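Local coordinates for protein-glutamate methylesterase/protein-glutamine glutaminase (Thermotoga maritima, PDB 3SFT), which removes methyl groups from glutamate methyl esters of chemoreceptors and deamidates specific receptor glutamines in bacterial chemotaxis, the chain here being its catalytic domain, at residues A[47-52]-A[63-68]; A[69-74]-A[92-97]; A[131-136]-A[154-159]. All coordinates share one frame; numbering follows the deposited sequence.

All three contacts lie within one methylesterase domain, but at different depths. Interactions 1 and 3 both reach the parallel sheet: interaction 1 packs a helix beside the edge strand 62-65, whereas interaction 3 is fully buried and pairs strands 127-131 and 152-156. Interaction 2 sits farther out, joining the loop before strand 76-79 to the antiparallel hairpin. It touches interaction 1 directly, through the salt bridge of Lys64 with Glu70 and the packing of Ala66 on Phe97. The chemistry follows position: one hydroxyl-carboxylate bond and small apolar side chains in interaction 1, backbone bonds and aromatic packing in interaction 2, backbone bonds and a buried carboxylate in interaction 3.

Interaction 1 of 3, residues A[47-52]-A[63-68]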
loop_
_atom_site.group_PDB
_atom_site.type_symbol
_atom_site.label_atom_id
_atom_site.label_comp_id
_atom_site.label_asym_id
_atom_site.label_seq_id
_atom_site.Cartn_x
_atom_site.Cartn_y
_atom_site.Cartn_z
ATOM N N PHE A 47 16.193 -4.910 -3.391
ATOM C CA PHE A 47 15.732 -4.048 -4.478
ATOM C C PHE A 47 14.697 -2.998 -4.099
ATOM O O PHE A 47 14.491 -2.043 -4.847
ATOM C CB PHE A 47 15.202 -4.890 -5.639
ATOM C CG PHE A 47 16.261 -5.678 -6.341
ATOM C CD1 PHE A 47 16.935 -5.139 -7.431
ATOM C CD2 PHE A 47 16.592 -6.954 -5.909
ATOM C CE1 PHE A 47 17.928 -5.864 -8.082
ATOM C CE2 PHE A 47 17.582 -7.689 -6.549
ATOM C CZ PHE A 47 18.254 -7.143 -7.639
ATOM N N THR A 48 14.041 -3.174 -2.954
ATOM C CA THR A 48 13.023 -2.221 -2.505
ATOM C C THR A 48 13.569 -0.799 -2.305
ATOM O O THR A 48 12.838 0.179 -2.469
ATOM C CB THR A 48 12.304 -2.705 -1.217
ATOM O OG1 THR A 48 13.270 -2.979 -0.192
ATOM C CG2 THR A 48 11.483 -3.967 -1.502
ATOM N N LYS A 49 14.855 -0.696 -1.979
ATOM C CA LYS A 49 15.508 0.596 -1.773
ATOM C C LYS A 49 15.625 1.388 -3.083
ATOM O O LYS A 49 15.587 2.624 -3.074
ATOM C CB LYS A 49 16.898 0.384 -1.168
ATOM C CG LYS A 49 17.722 1.652 -1.002
ATOM C CD LYS A 49 17.680 2.187 0.422
ATOM C CE LYS A 49 18.413 3.518 0.522
ATOM N NZ LYS A 49 19.644 3.539 -0.328
ATOM N N SER A 50 15.764 0.678 -4.204
ATOM C CA SER A 50 15.879 1.329 -5.512
ATOM C C SER A 50 14.562 2.021 -5.834
ATOM O O SER A 50 14.542 3.144 -6.339
ATOM C CB SER A 50 16.225 0.312 -6.610
ATOM O OG SER A 50 15.153 -0.584 -6.862
ATOM N N LEU A 51 13.467 1.342 -5.505
ATOM C CA LEU A 51 12.127 1.862 -5.723
ATOM C C LEU A 51 11.919 3.165 -4.951
ATOM O O LEU A 51 11.375 4.127 -5.493
ATOM C CB LEU A 51 11.085 0.828 -5.299
ATOM C CG LEU A 51 9.628 1.240 -5.498
ATOM C CD1 LEU A 51 9.385 1.645 -6.947
ATOM C CD2 LEU A 51 8.719 0.096 -5.087
ATOM N N ALA A 52 12.374 3.197 -3.699
ATOM C CA ALA A 52 12.246 4.391 -2.862
ATOM C C ALA A 52 12.926 5.581 -3.527
ATOM O O ALA A 52 12.327 6.647 -3.661
ATOM C CB ALA A 52 12.841 4.142 -1.473
ATOM N N VAL A 63 9.806 10.010 -0.107
ATOM C CA VAL A 63 9.735 8.561 -0.246
ATOM C C VAL A 63 10.981 7.900 0.317
ATOM O O VAL A 63 12.103 8.211 -0.087
ATOM C CB VAL A 63 9.556 8.136 -1.720
ATOM C CG1 VAL A 63 9.339 6.635 -1.810
ATOM C CG2 VAL A 63 8.386 8.890 -2.355
ATOM N N LYS A 64 10.773 6.960 1.231
ATOM C CA LYS A 64 11.878 6.257 1.858
ATOM C C LYS A 64 11.450 4.854 2.227
ATOM O O LYS A 64 10.273 4.510 2.153
ATOM C CB LYS A 64 12.326 6.995 3.129
ATOM C CG LYS A 64 11.267 7.029 4.242
ATOM C CD LYS A 64 11.704 7.875 5.437
ATOM C CE LYS A 64 12.876 7.259 6.169
ATOM N NZ LYS A 64 12.515 5.940 6.750
ATOM N N GLU A 65 12.421 4.056 2.647
ATOM C CA GLU A 65 12.181 2.691 3.063
ATOM C C GLU A 65 11.665 2.750 4.506
ATOM O O GLU A 65 12.125 3.576 5.297
ATOM C CB GLU A 65 13.497 1.918 2.992
ATOM C CG GLU A 65 13.350 0.420 2.807
ATOM C CD GLU A 65 14.608 -0.232 2.243
ATOM O OE1 GLU A 65 14.477 -1.056 1.312
ATOM O OE2 GLU A 65 15.721 0.079 2.726
ATOM N N ALA A 66 10.669 1.926 4.832
ATOM C CA ALA A 66 10.130 1.900 6.190
ATOM C C ALA A 66 11.174 1.295 7.115
ATOM O O ALA A 66 11.845 0.334 6.746
ATOM C CB ALA A 66 8.848 1.079 6.246
ATOM N N GLU A 67 11.318 1.870 8.309
ATOM C CA GLU A 67 12.285 1.379 9.291
ATOM C C GLU A 67 11.602 0.873 10.554
ATOM O O GLU A 67 10.553 1.383 10.959
ATOM C CB GLU A 67 13.289 2.473 9.659
ATOM C CG GLU A 67 14.136 2.949 8.499
ATOM C CD GLU A 67 15.136 4.008 8.912
ATOM O OE1 GLU A 67 16.113 3.659 9.612
ATOM O OE2 GLU A 67 14.944 5.188 8.536
ATOM N N ASP A 68 12.215 -0.130 11.175
ATOM C CA ASP A 68 11.694 -0.732 12.391
ATOM C C ASP A 68 11.602 0.301 13.522
ATOM O O ASP A 68 12.561 1.026 13.794
ATOM C CB ASP A 68 12.585 -1.907 12.793
ATOM C CG ASP A 68 12.053 -2.664 13.990
ATOM O OD1 ASP A 68 10.911 -3.158 13.935
ATOM O OD2 ASP A 68 12.790 -2.768 14.990
#
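Thr48 OG1 donates a hydrogen bond to Glu65 OE1 at 2.7 Å, the one hydrogen bond between 47-52 and 63-68. The hydroxyl meets the oxygen nearly along its C-O axis, and the two side chains cross at about a right angle. With chi1 at 55°, Thr48 OG1 lies between its own backbone N and carbonyl carbon, a rotation that turns it to the carboxylate. Glu65 supplies the length: CG is anti to the backbone N (chi1 -155°) and the chain runs extended beyond it. Lys49 N is 3.3 Å from Glu65 OE1, but the angle is too poor for a hydrogen bond. The carboxylate nonetheless lies by the first turn of helix 48-58, where the helix end would probably favour its negative charge. Lys49 lays its aliphatic part across the other oxygen, CD being 3.7 Å from Glu65 OE2, while its NZ stays 6.1 Å from Glu65 OE2 and makes no salt bridge. These elements belong to a beta-alpha-beta crossover of the doubly-wound domain: helix 48-58 leads from strand 37-41 to the edge strand 62-65, and strand 76-79 fills the position between them. The short helix and strand axes approach to 7.4 Å and run nearly antiparallel, at 164°. Small groups occupy this interface. Ala52 CB is 4.0 Å from Lys64 C, and Val63 CG1 comes alongside the helix, 3.5 Å from Ala52 O. Thr48 and Ala52 also rest on Ile79 of the neighbouring strand, and Val63 N is bonded to Asp56 OD1 farther along the helix.

Interaction 2 of 3, residues A[69-74]-A[92-97]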
loop_
_atom_site.group_PDB
_atom_site.type_symbol
_atom_site.label_atom_id
_atom_site.label_comp_id
_atom_site.label_asym_id
_atom_site.label_seq_id
_atom_site.Cartn_x
_atom_site.Cartn_y
_atom_site.Cartn_z
ATOM N N GLY A 69 10.423 0.395 14.135
ATOM C CA GLY A 69 10.208 1.340 15.216
ATOM C C GLY A 69 9.949 2.772 14.772
ATOM O O GLY A 69 9.710 3.645 15.604
ATOM N N GLU A 70 10.004 3.022 13.467
ATOM C CA GLU A 70 9.771 4.362 12.929
ATOM C C GLU A 70 8.301 4.771 13.031
ATOM O O GLU A 70 7.404 3.944 12.856
ATOM C CB GLU A 70 10.234 4.432 11.468
ATOM C CG GLU A 70 10.008 5.783 10.779
ATOM C CD GLU A 70 10.484 5.809 9.325
ATOM O OE1 GLU A 70 10.685 4.733 8.725
ATOM O OE2 GLU A 70 10.654 6.915 8.776
ATOM N N GLU A 71 8.066 6.048 13.329
ATOM C CA GLU A 71 6.714 6.580 13.436
ATOM C C GLU A 71 6.137 6.844 12.045
ATOM O O GLU A 71 6.783 7.479 11.209
ATOM C CB GLU A 71 6.706 7.880 14.249
ATOM C CG GLU A 71 5.298 8.354 14.613
ATOM C CD GLU A 71 5.264 9.711 15.300
ATOM O OE1 GLU A 71 6.266 10.103 15.943
ATOM O OE2 GLU A 71 4.219 10.386 15.194
ATOM N N VAL A 72 4.925 6.349 11.804
ATOM C CA VAL A 72 4.240 6.518 10.524
ATOM C C VAL A 72 3.644 7.928 10.463
ATOM O O VAL A 72 2.674 8.224 11.155
ATOM C CB VAL A 72 3.124 5.469 10.377
ATOM C CG1 VAL A 72 2.512 5.536 9.000
ATOM C CG2 VAL A 72 3.681 4.075 10.644
ATOM N N LYS A 73 4.205 8.782 9.611
ATOM C CA LYS A 73 3.748 10.168 9.506
ATOM C C LYS A 73 3.252 10.591 8.128
ATOM O O LYS A 73 3.657 10.028 7.117
ATOM C CB LYS A 73 4.885 11.115 9.914
ATOM C CG LYS A 73 5.519 10.811 11.270
ATOM C CD LYS A 73 6.545 11.874 11.657
ATOM C CE LYS A 73 7.711 11.929 10.670
ATOM N NZ LYS A 73 8.636 13.077 10.939
ATOM N N PRO A 74 2.339 11.580 8.082
ATOM C CA PRO A 74 1.800 12.083 6.813
ATOM C C PRO A 74 2.908 12.843 6.075
ATOM O O PRO A 74 3.857 13.330 6.693
ATOM C CB PRO A 74 0.667 13.013 7.262
ATOM C CG PRO A 74 1.108 13.476 8.621
ATOM C CD PRO A 74 1.650 12.204 9.229
ATOM N N ASN A 92 0.281 4.790 22.429
ATOM C CA ASN A 92 0.079 6.130 22.980
ATOM C C ASN A 92 -0.417 7.144 21.941
ATOM O O ASN A 92 0.144 8.232 21.805
ATOM C CB ASN A 92 1.395 6.612 23.614
ATOM C CG ASN A 92 1.224 7.857 24.467
ATOM O OD1 ASN A 92 0.380 7.895 25.362
ATOM N ND2 ASN A 92 2.031 8.884 24.193
ATOM N N GLY A 93 -1.441 6.758 21.181
ATOM C CA GLY A 93 -1.997 7.644 20.169
ATOM C C GLY A 93 -1.191 7.832 18.890
ATOM O O GLY A 93 -1.572 8.629 18.034
ATOM N N LYS A 94 -0.070 7.127 18.762
ATOM C CA LYS A 94 0.768 7.223 17.566
ATOM C C LYS A 94 0.894 5.847 16.922
ATOM O O LYS A 94 0.607 4.828 17.558
ATOM C CB LYS A 94 2.166 7.735 17.924
ATOM C CG LYS A 94 2.221 9.152 18.461
ATOM C CD LYS A 94 3.597 9.431 19.037
ATOM C CE LYS A 94 3.667 10.791 19.711
ATOM N NZ LYS A 94 3.649 11.898 18.726
ATOM N N VAL A 95 1.340 5.816 15.668
ATOM C CA VAL A 95 1.508 4.556 14.948
ATOM C C VAL A 95 2.962 4.348 14.534
ATOM O O VAL A 95 3.611 5.260 14.017
ATOM C CB VAL A 95 0.582 4.478 13.713
ATOM C CG1 VAL A 95 0.767 3.141 12.998
ATOM C CG2 VAL A 95 -0.871 4.630 14.147
ATOM N N PHE A 96 3.463 3.140 14.776
ATOM C CA PHE A 96 4.846 2.793 14.466
ATOM C C PHE A 96 4.951 1.511 13.646
ATOM O O PHE A 96 4.095 0.630 13.737
ATOM C CB PHE A 96 5.642 2.608 15.771
ATOM C CG PHE A 96 5.668 3.831 16.649
ATOM C CD1 PHE A 96 6.692 4.767 16.533
ATOM C CD2 PHE A 96 4.663 4.053 17.586
ATOM C CE1 PHE A 96 6.715 5.914 17.336
ATOM C CE2 PHE A 96 4.677 5.199 18.394
ATOM C CZ PHE A 96 5.709 6.131 18.264
ATOM N N PHE A 97 6.014 1.412 12.853
ATOM C CA PHE A 97 6.265 0.227 12.041
ATOM C C PHE A 97 7.025 -0.803 12.865
ATOM O O PHE A 97 7.695 -0.468 13.841
ATOM C CB PHE A 97 7.174 0.559 10.849
ATOM C CG PHE A 97 6.526 1.385 9.782
ATOM C CD1 PHE A 97 5.429 0.902 9.077
ATOM C CD2 PHE A 97 7.045 2.630 9.447
ATOM C CE1 PHE A 97 4.858 1.645 8.049
ATOM C CE2 PHE A 97 6.483 3.381 8.422
ATOM C CZ PHE A 97 5.383 2.883 7.720
#
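Val72 N donates to Val95 O at 2.8 Å, and this is one of three backbone hydrogen bonds that tie 69-74 to 92-97. Phe97 uses both of its polar backbone atoms: its N donates to Glu70 O at 2.9 Å (N-H...O 162°), and its O accepts from Gly69 N at 2.9 Å. Glu71 and Phe96 form a single bridge between the Phe97 N to Glu70 O and Val72 N to Val95 O bonds, their CA atoms 4.3 Å apart, and CA-H...O contacts from Phe96 CA to Glu70 O and from Glu71 CA to Val95 O add to it. Apolar packing centres on Val72. Its CG2 methyl lies over one face of the Phe97 ring, 3.5 Å from the centroid and 10° off the normal, a CH-pi contact; the same methyl meets Val95 CG1 at 3.9 Å. Phe97 places its ring there with CG anti to its carbonyl carbon (chi1 -71°), and Tyr78 stacks edge-to-face with it. With an alanine here, the face beneath Val72 CG2 would be missing, which would probably open a gap beside that methyl and deprive Tyr78 of its aromatic partner. The Phe96 ring is met by the aliphatic part of Glu71, whose CB is 3.7 Å from Phe96 CE1. Charge contributes little: Glu71 OE2 and Lys94 NZ form only a long salt bridge of 3.9 Å, while Glu70 pairs instead with Lys64. Strand 94-100 thus carries the incoming loop along one edge and pairs with strand 85-91 along the other, in a beta hairpin whose Asn92-Gly93 turn has the positive phi angles of type I'.

Interaction 3 of 3, residues A[131-136]-A[154-159]; sequences ILTGMG and IAEDKE
Ile131 and Ala155 pair as neighbours in parallel strands, CA to CA 4.9 Å, with Ile131 N donating to Ile154 O at 2.8 Å and Glu156 N donating to Ile131 O at 3.0 Å. Past the end of strand 127-131 the side chain of Glu156 carries the pairing on. Its CG is anti to its backbone N (chi1 -176°) and the chain is extended beyond, so that Glu156 OE1 accepts from Thr133 N at 2.8 Å. That N-H comes in on the anti side, 33° out of the carboxylate plane, with an N-H...O angle of 161°. Leu132 CB crowds the same oxygen, 3.2 Å from Glu156 OE1, and Thr133 lies side by side with the glutamate. Glu156 OE2 is bonded to Ser21 OG and Thr160 OG1, while Thr133 OG1 is bonded to Thr16 O and to the backbone N of Val162 and Val163. The loop 131-136 leaves the carboxyl end of the sheet, and its Thr133 side chain is about 7 Å from that of Ser15, a predicted active-site residue. Glu156 is therefore a buried carboxylate held by a backbone N-H and two hydroxyls, and its burial is likely to depend on these neutral partners.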
loop_
_atom_site.group_PDB
_atom_site.type_symbol
_atom_site.label_atom_id
_atom_site.label_comp_id
_atom_site.label_asym_id
_atom_site.label_seq_id
_atom_site.Cartn_x
_atom_site.Cartn_y
_atom_site.Cartn_z
ATOM N N ILE A 131 -4.929 -1.830 -4.438
ATOM C CA ILE A 131 -4.302 -3.030 -4.969
ATOM C C ILE A 131 -4.004 -2.829 -6.442
ATOM O O ILE A 131 -4.906 -2.742 -7.276
ATOM C CB ILE A 131 -5.195 -4.267 -4.748
ATOM C CG1 ILE A 131 -5.555 -4.380 -3.264
ATOM C CG2 ILE A 131 -4.495 -5.529 -5.231
ATOM C CD1 ILE A 131 -4.352 -4.429 -2.339
ATOM N N LEU A 132 -2.716 -2.753 -6.746
ATOM C CA LEU A 132 -2.240 -2.528 -8.101
ATOM C C LEU A 132 -1.867 -3.799 -8.849
ATOM O O LEU A 132 -1.941 -4.907 -8.310
ATOM C CB LEU A 132 -1.019 -1.600 -8.062
ATOM C CG LEU A 132 -1.196 -0.284 -7.301
ATOM C CD1 LEU A 132 0.089 0.542 -7.394
ATOM C CD2 LEU A 132 -2.375 0.488 -7.879
ATOM N N THR A 133 -1.449 -3.585 -10.094
ATOM C CA THR A 133 -0.991 -4.597 -11.036
ATOM C C THR A 133 -0.089 -5.625 -10.367
ATOM O O THR A 133 0.682 -5.285 -9.465
ATOM C CB THR A 133 -0.184 -3.908 -12.174
ATOM O OG1 THR A 133 0.408 -4.889 -13.030
ATOM C CG2 THR A 133 0.914 -3.020 -11.587
ATOM N N GLY A 134 -0.187 -6.876 -10.815
ATOM C CA GLY A 134 0.633 -7.935 -10.254
ATOM C C GLY A 134 0.026 -9.321 -10.357
ATOM O O GLY A 134 -1.180 -9.474 -10.559
ATOM N N MET A 135 0.874 -10.337 -10.235
ATOM C CA MET A 135 0.431 -11.725 -10.286
ATOM C C MET A 135 0.002 -12.180 -8.904
ATOM O O MET A 135 0.455 -11.643 -7.896
ATOM C CB MET A 135 1.557 -12.652 -10.743
ATOM C CG MET A 135 1.802 -12.711 -12.224
ATOM S SD MET A 135 3.046 -13.952 -12.685
ATOM C CE MET A 135 2.782 -13.862 -14.384
ATOM N N GLY A 136 -0.862 -13.187 -8.864
ATOM C CA GLY A 136 -1.305 -13.726 -7.593
ATOM C C GLY A 136 -2.514 -13.074 -6.959
ATOM O O GLY A 136 -3.211 -12.265 -7.575
ATOM N N ILE A 154 -9.535 0.295 -3.382
ATOM C CA ILE A 154 -9.363 0.694 -4.769
ATOM C C ILE A 154 -8.537 -0.365 -5.496
ATOM O O ILE A 154 -7.472 -0.765 -5.028
ATOM C CB ILE A 154 -8.634 2.050 -4.884
ATOM C CG1 ILE A 154 -9.466 3.159 -4.240
ATOM C CG2 ILE A 154 -8.376 2.382 -6.341
ATOM C CD1 ILE A 154 -8.712 4.477 -4.080
ATOM N N ALA A 155 -9.056 -0.847 -6.619
ATOM C CA ALA A 155 -8.354 -1.841 -7.424
ATOM C C ALA A 155 -7.957 -1.188 -8.738
ATOM O O ALA A 155 -8.724 -0.405 -9.300
ATOM C CB ALA A 155 -9.242 -3.038 -7.686
ATOM N N GLU A 156 -6.750 -1.486 -9.209
ATOM C CA GLU A 156 -6.274 -0.919 -10.460
ATOM C C GLU A 156 -6.972 -1.565 -11.656
ATOM O O GLU A 156 -7.090 -2.792 -11.740
ATOM C CB GLU A 156 -4.754 -1.058 -10.590
ATOM C CG GLU A 156 -4.185 -0.377 -11.853
ATOM C CD GLU A 156 -2.662 -0.444 -11.959
ATOM O OE1 GLU A 156 -2.015 -1.065 -11.097
ATOM O OE2 GLU A 156 -2.103 0.129 -12.918
ATOM N N ASP A 157 -7.474 -0.719 -12.551
ATOM C CA ASP A 157 -8.159 -1.154 -13.760
ATOM C C ASP A 157 -7.167 -1.852 -14.694
ATOM O O ASP A 157 -5.988 -1.488 -14.754
ATOM C CB ASP A 157 -8.781 0.067 -14.458
ATOM C CG ASP A 157 -9.638 -0.307 -15.653
ATOM O OD1 ASP A 157 -10.878 -0.339 -15.514
ATOM O OD2 ASP A 157 -9.077 -0.562 -16.734
ATOM N N LYS A 158 -7.660 -2.841 -15.432
ATOM C CA LYS A 158 -6.851 -3.618 -16.374
ATOM C C LYS A 158 -6.081 -2.756 -17.379
ATOM O O LYS A 158 -5.009 -3.140 -17.847
ATOM C CB LYS A 158 -7.744 -4.610 -17.133
ATOM C CG LYS A 158 -6.975 -5.609 -17.987
ATOM C CD LYS A 158 -7.905 -6.533 -18.760
ATOM C CE LYS A 158 -7.120 -7.559 -19.568
ATOM N NZ LYS A 158 -6.383 -8.520 -18.701
ATOM N N GLU A 159 -6.630 -1.590 -17.705
ATOM C CA GLU A 159 -6.007 -0.675 -18.661
ATOM C C GLU A 159 -4.529 -0.388 -18.394
ATOM O O GLU A 159 -3.688 -0.525 -19.288
ATOM C CB GLU A 159 -6.774 0.651 -18.689
ATOM C CG GLU A 159 -6.193 1.696 -19.640
ATOM C CD GLU A 159 -6.864 3.055 -19.515
ATOM O OE1 GLU A 159 -8.062 3.120 -19.164
ATOM O OE2 GLU A 159 -6.183 4.067 -19.775
#